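Local coordinates for protein sniffer CG10964-PA (Drosophila melanogaster, PDB 1SNY) that binds NADP through a Rossmann fold of the short-chain dehydrogenase/reductase family and probably reduces carbonyl compounds with NADPH, at residues K89-I94 / A142-P147; D93-T98 / L149-K154. All coordinates share one frame; numbering follows the deposited sequence.

Contact 1: residues K89-I94 / A142-P147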
loop_
_atom_site.group_PDB
_atom_site.type_symbol
_atom_site.label_atom_id
_atom_site.label_comp_id
_atom_site.label_asym_id
_atom_site.label_seq_id
_atom_site.Cartn_x
_atom_site.Cartn_y
_atom_site.Cartn_z
ATOM N N LYS A 89 23.529 -13.282 -2.526
ATOM C CA LYS A 89 24.071 -14.309 -3.398
ATOM C C LYS A 89 23.380 -14.316 -4.752
ATOM O O LYS A 89 24.000 -14.627 -5.770
ATOM C CB LYS A 89 23.944 -15.695 -2.765
ATOM C CG LYS A 89 24.723 -16.754 -3.528
ATOM C CD LYS A 89 24.486 -18.151 -2.992
ATOM C CE LYS A 89 25.353 -19.155 -3.738
ATOM N NZ LYS A 89 25.174 -19.058 -5.216
ATOM N N LEU A 90 22.091 -13.987 -4.767
ATOM C CA LEU A 90 21.363 -13.956 -6.025
ATOM C C LEU A 90 22.096 -12.984 -6.940
ATOM O O LEU A 90 22.449 -13.324 -8.067
ATOM C CB LEU A 90 19.926 -13.478 -5.812
ATOM C CG LEU A 90 19.039 -13.521 -7.064
ATOM C CD1 LEU A 90 18.816 -14.975 -7.465
ATOM C CD2 LEU A 90 17.701 -12.842 -6.792
ATOM N N VAL A 91 22.330 -11.777 -6.434
ATOM C CA VAL A 91 23.021 -10.741 -7.191
ATOM C C VAL A 91 24.450 -11.143 -7.530
ATOM O O VAL A 91 24.976 -10.766 -8.577
ATOM C CB VAL A 91 23.033 -9.403 -6.411
ATOM C CG1 VAL A 91 24.028 -8.440 -7.026
ATOM C CG2 VAL A 91 21.640 -8.785 -6.436
ATOM N N ALA A 92 25.081 -11.905 -6.642
ATOM C CA ALA A 92 26.446 -12.353 -6.880
ATOM C C ALA A 92 26.464 -13.231 -8.121
ATOM O O ALA A 92 27.255 -13.010 -9.034
ATOM C CB ALA A 92 26.965 -13.133 -5.674
ATOM N N ASP A 93 25.577 -14.221 -8.156
ATOM C CA ASP A 93 25.502 -15.128 -9.292
ATOM C C ASP A 93 25.241 -14.376 -10.593
ATOM O O ASP A 93 25.805 -14.706 -11.636
ATOM C CB ASP A 93 24.407 -16.176 -9.070
ATOM C CG ASP A 93 24.623 -16.987 -7.804
ATOM O OD1 ASP A 93 25.793 -17.186 -7.418
ATOM O OD2 ASP A 93 23.624 -17.436 -7.201
ATOM N N ILE A 94 24.385 -13.365 -10.534
ATOM C CA ILE A 94 24.082 -12.590 -11.725
ATOM C C ILE A 94 25.318 -11.836 -12.201
ATOM O O ILE A 94 25.723 -11.961 -13.356
ATOM C CB ILE A 94 22.939 -11.578 -11.466
ATOM C CG1 ILE A 94 21.641 -12.335 -11.174
ATOM C CG2 ILE A 94 22.759 -10.663 -12.675
ATOM C CD1 ILE A 94 20.461 -11.437 -10.825
ATOM N N ALA A 142 14.608 -4.812 -5.751
ATOM C CA ALA A 142 15.009 -3.655 -6.542
ATOM C C ALA A 142 16.281 -3.107 -5.912
ATOM O O ALA A 142 17.260 -2.830 -6.601
ATOM C CB ALA A 142 13.907 -2.589 -6.531
ATOM N N LYS A 143 16.257 -2.979 -4.587
ATOM C CA LYS A 143 17.399 -2.473 -3.829
ATOM C C LYS A 143 18.665 -3.270 -4.128
ATOM O O LYS A 143 19.718 -2.699 -4.442
ATOM C CB LYS A 143 17.104 -2.532 -2.320
ATOM C CG LYS A 143 18.309 -2.191 -1.434
ATOM C CD LYS A 143 18.032 -2.451 0.048
ATOM C CE LYS A 143 19.274 -2.170 0.886
ATOM N NZ LYS A 143 19.049 -2.376 2.345
ATOM N N ALA A 144 18.553 -4.590 -4.037
ATOM C CA ALA A 144 19.686 -5.478 -4.269
ATOM C C ALA A 144 20.232 -5.412 -5.691
ATOM O O ALA A 144 21.439 -5.452 -5.899
ATOM C CB ALA A 144 19.296 -6.913 -3.934
ATOM N N CYS A 145 19.339 -5.304 -6.667
ATOM C CA CYS A 145 19.740 -5.248 -8.065
ATOM C C CYS A 145 20.226 -3.884 -8.521
ATOM O O CYS A 145 20.749 -3.755 -9.627
ATOM C CB CYS A 145 18.571 -5.668 -8.961
ATOM S SG CYS A 145 18.068 -7.387 -8.806
ATOM N N LEU A 146 20.066 -2.866 -7.682
ATOM C CA LEU A 146 20.468 -1.514 -8.070
ATOM C C LEU A 146 21.878 -1.404 -8.663
ATOM O O LEU A 146 22.068 -0.776 -9.706
ATOM C CB LEU A 146 20.308 -0.551 -6.886
ATOM C CG LEU A 146 19.801 0.844 -7.286
ATOM C CD1 LEU A 146 18.528 0.716 -8.128
ATOM C CD2 LEU A 146 19.510 1.668 -6.043
ATOM N N PRO A 147 22.886 -2.012 -8.014
ATOM C CA PRO A 147 24.239 -1.917 -8.573
ATOM C C PRO A 147 24.302 -2.445 -10.007
ATOM O O PRO A 147 24.901 -1.815 -10.888
ATOM C CB PRO A 147 25.071 -2.751 -7.598
ATOM C CG PRO A 147 24.372 -2.503 -6.287
ATOM C CD PRO A 147 22.912 -2.634 -6.677
#

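Contact 2: residues D93-T98 / L149-K154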
loop_
_atom_site.group_PDB
_atom_site.type_symbol
_atom_site.label_atom_id
_atom_site.label_comp_id
_atom_site.label_asym_id
_atom_site.label_seq_id
_atom_site.Cartn_x
_atom_site.Cartn_y
_atom_site.Cartn_z
ATOM N N ASP A 93 25.577 -14.221 -8.156
ATOM C CA ASP A 93 25.502 -15.128 -9.292
ATOM C C ASP A 93 25.241 -14.376 -10.593
ATOM O O ASP A 93 25.805 -14.706 -11.636
ATOM C CB ASP A 93 24.407 -16.176 -9.070
ATOM C CG ASP A 93 24.623 -16.987 -7.804
ATOM O OD1 ASP A 93 25.793 -17.186 -7.418
ATOM O OD2 ASP A 93 23.624 -17.436 -7.201
ATOM N N ILE A 94 24.385 -13.365 -10.534
ATOM C CA ILE A 94 24.082 -12.590 -11.725
ATOM C C ILE A 94 25.318 -11.836 -12.201
ATOM O O ILE A 94 25.723 -11.961 -13.356
ATOM C CB ILE A 94 22.939 -11.578 -11.466
ATOM C CG1 ILE A 94 21.641 -12.335 -11.174
ATOM C CG2 ILE A 94 22.759 -10.663 -12.675
ATOM C CD1 ILE A 94 20.461 -11.437 -10.825
ATOM N N GLU A 95 25.921 -11.065 -11.303
ATOM C CA GLU A 95 27.100 -10.278 -11.644
ATOM C C GLU A 95 28.213 -11.137 -12.243
ATOM O O GLU A 95 28.906 -10.712 -13.166
ATOM C CB GLU A 95 27.615 -9.538 -10.406
ATOM C CG GLU A 95 28.676 -8.491 -10.713
ATOM C CD GLU A 95 29.022 -7.641 -9.505
ATOM O OE1 GLU A 95 29.483 -8.203 -8.486
ATOM O OE2 GLU A 95 28.832 -6.407 -9.573
ATOM N N GLY A 96 28.379 -12.347 -11.719
ATOM C CA GLY A 96 29.412 -13.226 -12.231
ATOM C C GLY A 96 29.207 -13.535 -13.701
ATOM O O GLY A 96 30.169 -13.669 -14.462
ATOM N N VAL A 97 27.946 -13.631 -14.108
ATOM C CA VAL A 97 27.615 -13.938 -15.490
ATOM C C VAL A 97 27.609 -12.712 -16.399
ATOM O O VAL A 97 28.211 -12.732 -17.475
ATOM C CB VAL A 97 26.236 -14.636 -15.579
ATOM C CG1 VAL A 97 25.884 -14.926 -17.027
ATOM C CG2 VAL A 97 26.257 -15.926 -14.773
ATOM N N THR A 98 26.941 -11.646 -15.968
ATOM C CA THR A 98 26.849 -10.428 -16.771
ATOM C C THR A 98 28.086 -9.540 -16.692
ATOM O O THR A 98 28.486 -8.935 -17.686
ATOM C CB THR A 98 25.631 -9.586 -16.361
ATOM O OG1 THR A 98 25.782 -9.158 -15.003
ATOM C CG2 THR A 98 24.353 -10.402 -16.492
ATOM N N LEU A 149 21.757 -2.786 -12.131
ATOM C CA LEU A 149 20.929 -1.958 -13.007
ATOM C C LEU A 149 21.652 -0.675 -13.407
ATOM O O LEU A 149 21.512 -0.192 -14.533
ATOM C CB LEU A 149 19.592 -1.629 -12.317
ATOM C CG LEU A 149 18.586 -2.780 -12.155
ATOM C CD1 LEU A 149 17.497 -2.366 -11.183
ATOM C CD2 LEU A 149 17.985 -3.159 -13.524
ATOM N N LYS A 150 22.431 -0.120 -12.486
ATOM C CA LYS A 150 23.164 1.103 -12.770
ATOM C C LYS A 150 24.320 0.833 -13.721
ATOM O O LYS A 150 24.646 1.677 -14.558
ATOM C CB LYS A 150 23.683 1.732 -11.475
ATOM C CG LYS A 150 22.585 2.300 -10.607
ATOM C CD LYS A 150 23.132 2.839 -9.296
ATOM C CE LYS A 150 22.022 3.433 -8.434
ATOM N NZ LYS A 150 22.527 3.808 -7.083
ATOM N N LYS A 151 24.948 -0.333 -13.590
ATOM C CA LYS A 151 26.052 -0.670 -14.482
ATOM C C LYS A 151 25.509 -0.800 -15.899
ATOM O O LYS A 151 26.124 -0.325 -16.858
ATOM C CB LYS A 151 26.713 -1.983 -14.059
ATOM C CG LYS A 151 27.498 -1.882 -12.767
ATOM C CD LYS A 151 28.175 -3.194 -12.419
ATOM C CE LYS A 151 28.952 -3.072 -11.121
ATOM N NZ LYS A 151 29.596 -4.359 -10.749
ATOM N N ALA A 152 24.346 -1.435 -16.027
ATOM C CA ALA A 152 23.724 -1.626 -17.330
ATOM C C ALA A 152 23.306 -0.278 -17.894
ATOM O O ALA A 152 23.461 -0.027 -19.089
ATOM C CB ALA A 152 22.514 -2.541 -17.215
ATOM N N ALA A 153 22.784 0.587 -17.030
ATOM C CA ALA A 153 22.347 1.917 -17.453
ATOM C C ALA A 153 23.531 2.730 -17.954
ATOM O O ALA A 153 23.415 3.477 -18.925
ATOM C CB ALA A 153 21.670 2.644 -16.297
ATOM N N LYS A 154 24.670 2.582 -17.284
ATOM C CA LYS A 154 25.880 3.301 -17.669
ATOM C C LYS A 154 26.454 2.720 -18.960
ATOM O O LYS A 154 26.839 3.458 -19.870
ATOM C CB LYS A 154 26.922 3.210 -16.547
ATOM C CG LYS A 154 28.266 3.858 -16.867
ATOM C CD LYS A 154 28.129 5.349 -17.141
ATOM C CE LYS A 154 29.489 5.991 -17.410
ATOM N NZ LYS A 154 29.369 7.447 -17.718
#

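Contact 1: residues K89-I94 / A142-P147
V91 meets A144 and the start of C145 where helix 87-98 packs against helix 124-155. One methyl does most of the work. V91 CG2 rests on the backbone of the longer helix, 3.4 Å from A144 O. The same CG2 lies 3.9 Å from A144 CB, so it touches the small side chain and the peptide group together. The touch on A144 O is van der Waals contact, since no hydrogen bond crosses between the two segments.

The valine torsion explains the choice of branch. CG1 is anti to the backbone N (chi1 166°), which places CG2 beside that N and anti to the carbonyl carbon. CG1 reaches the other helix more loosely, 4.1 Å from A144 O. The small A144 is consistent with the close approach of the backbones: V91 CA and C145 CA are 6.5 Å apart. C145 adds its backbone N, 4.2 Å from V91 CG2. Its side chain packs on L25, with C145 SG at the margin of the valine contact, 4.5 Å from V91 CG2.

Helix 124-155 is kinked at P147, which has no N-H to give to the preceding turn. L146 N bonds to K143 O at 3.3 Å. K143 NZ bonds to V122 O of the second subunit. On helix 87-98, K89 is extended as far as CE, and its last torsion (-53°) turns NZ onto the carboxylate of D93. K89 NZ is 3.0 Å from both D93 OD1 and D93 OD2, on their syn lone pairs.

L90 packs on L141, and V91 and I94 both pack on L148, extending the interface along helix 124-155. I94 and C145 both rest on L25 of strand 23-26, so the two helices lie on the same face of the parallel Rossmann sheet.

Contact 2: residues D93-T98 / L149-K154
E95 and K151 reach each other with long side chains that cross at about a right angle. K151 comes out of helix 124-155 fully extended, with every torsion beyond CG near 180°, and points toward helix 87-98. E95 leaves its own helix without aiming at the partner. Its CG is anti to the backbone N (chi1 -169°), and only the far end of the side chain draws near the lysine. One carboxylate oxygen takes the contact. K151 NZ gives a hydrogen bond to E95 OE2, and the pair is a salt bridge. The modelled separation of K151 NZ and E95 OE2, 2.5 Å, is very short, so its exact value is doubtful. E95 CD lies 3.6 Å from K151 NZ.

Next to E95 in sequence, the last turn of helix 87-98 holds its own polar groups. I94 O accepts from T98 N at 2.9 Å. It also accepts from T98 OG1 at 3.3 Å, with that oxygen 53° above the carbonyl plane. E95, I94 and T98 all pack on L148, and I94 and T98 also touch F52 of strand 50-55.

The contact lies away from the annotated NADP sites. Its chemistry is that of a single surface ion pair bridging two helices. Between segments 93-98 and 149-154 only the charged ends meet, so the attraction is probably weakened by solvent.

Contact 1 and contact 2 join the same two helices, 87-98 and 124-155, at centres 8 Å apart, and their segments overlap at D93 and I94. Contact 1 is the more buried. It is a van der Waals contact, mostly of methyl groups, lies close against the backbones and buries about twice the area, 137 against 68 Å². Contact 2 is at the surface, where extended side chains span the distance and a salt bridge takes the place of methyl packing. L148, between the two segments of helix 124-155, receives side chains from both places. Contact 1 also lies nearer the cofactor, with the C145 side chain about 13 Å from the bound NADP.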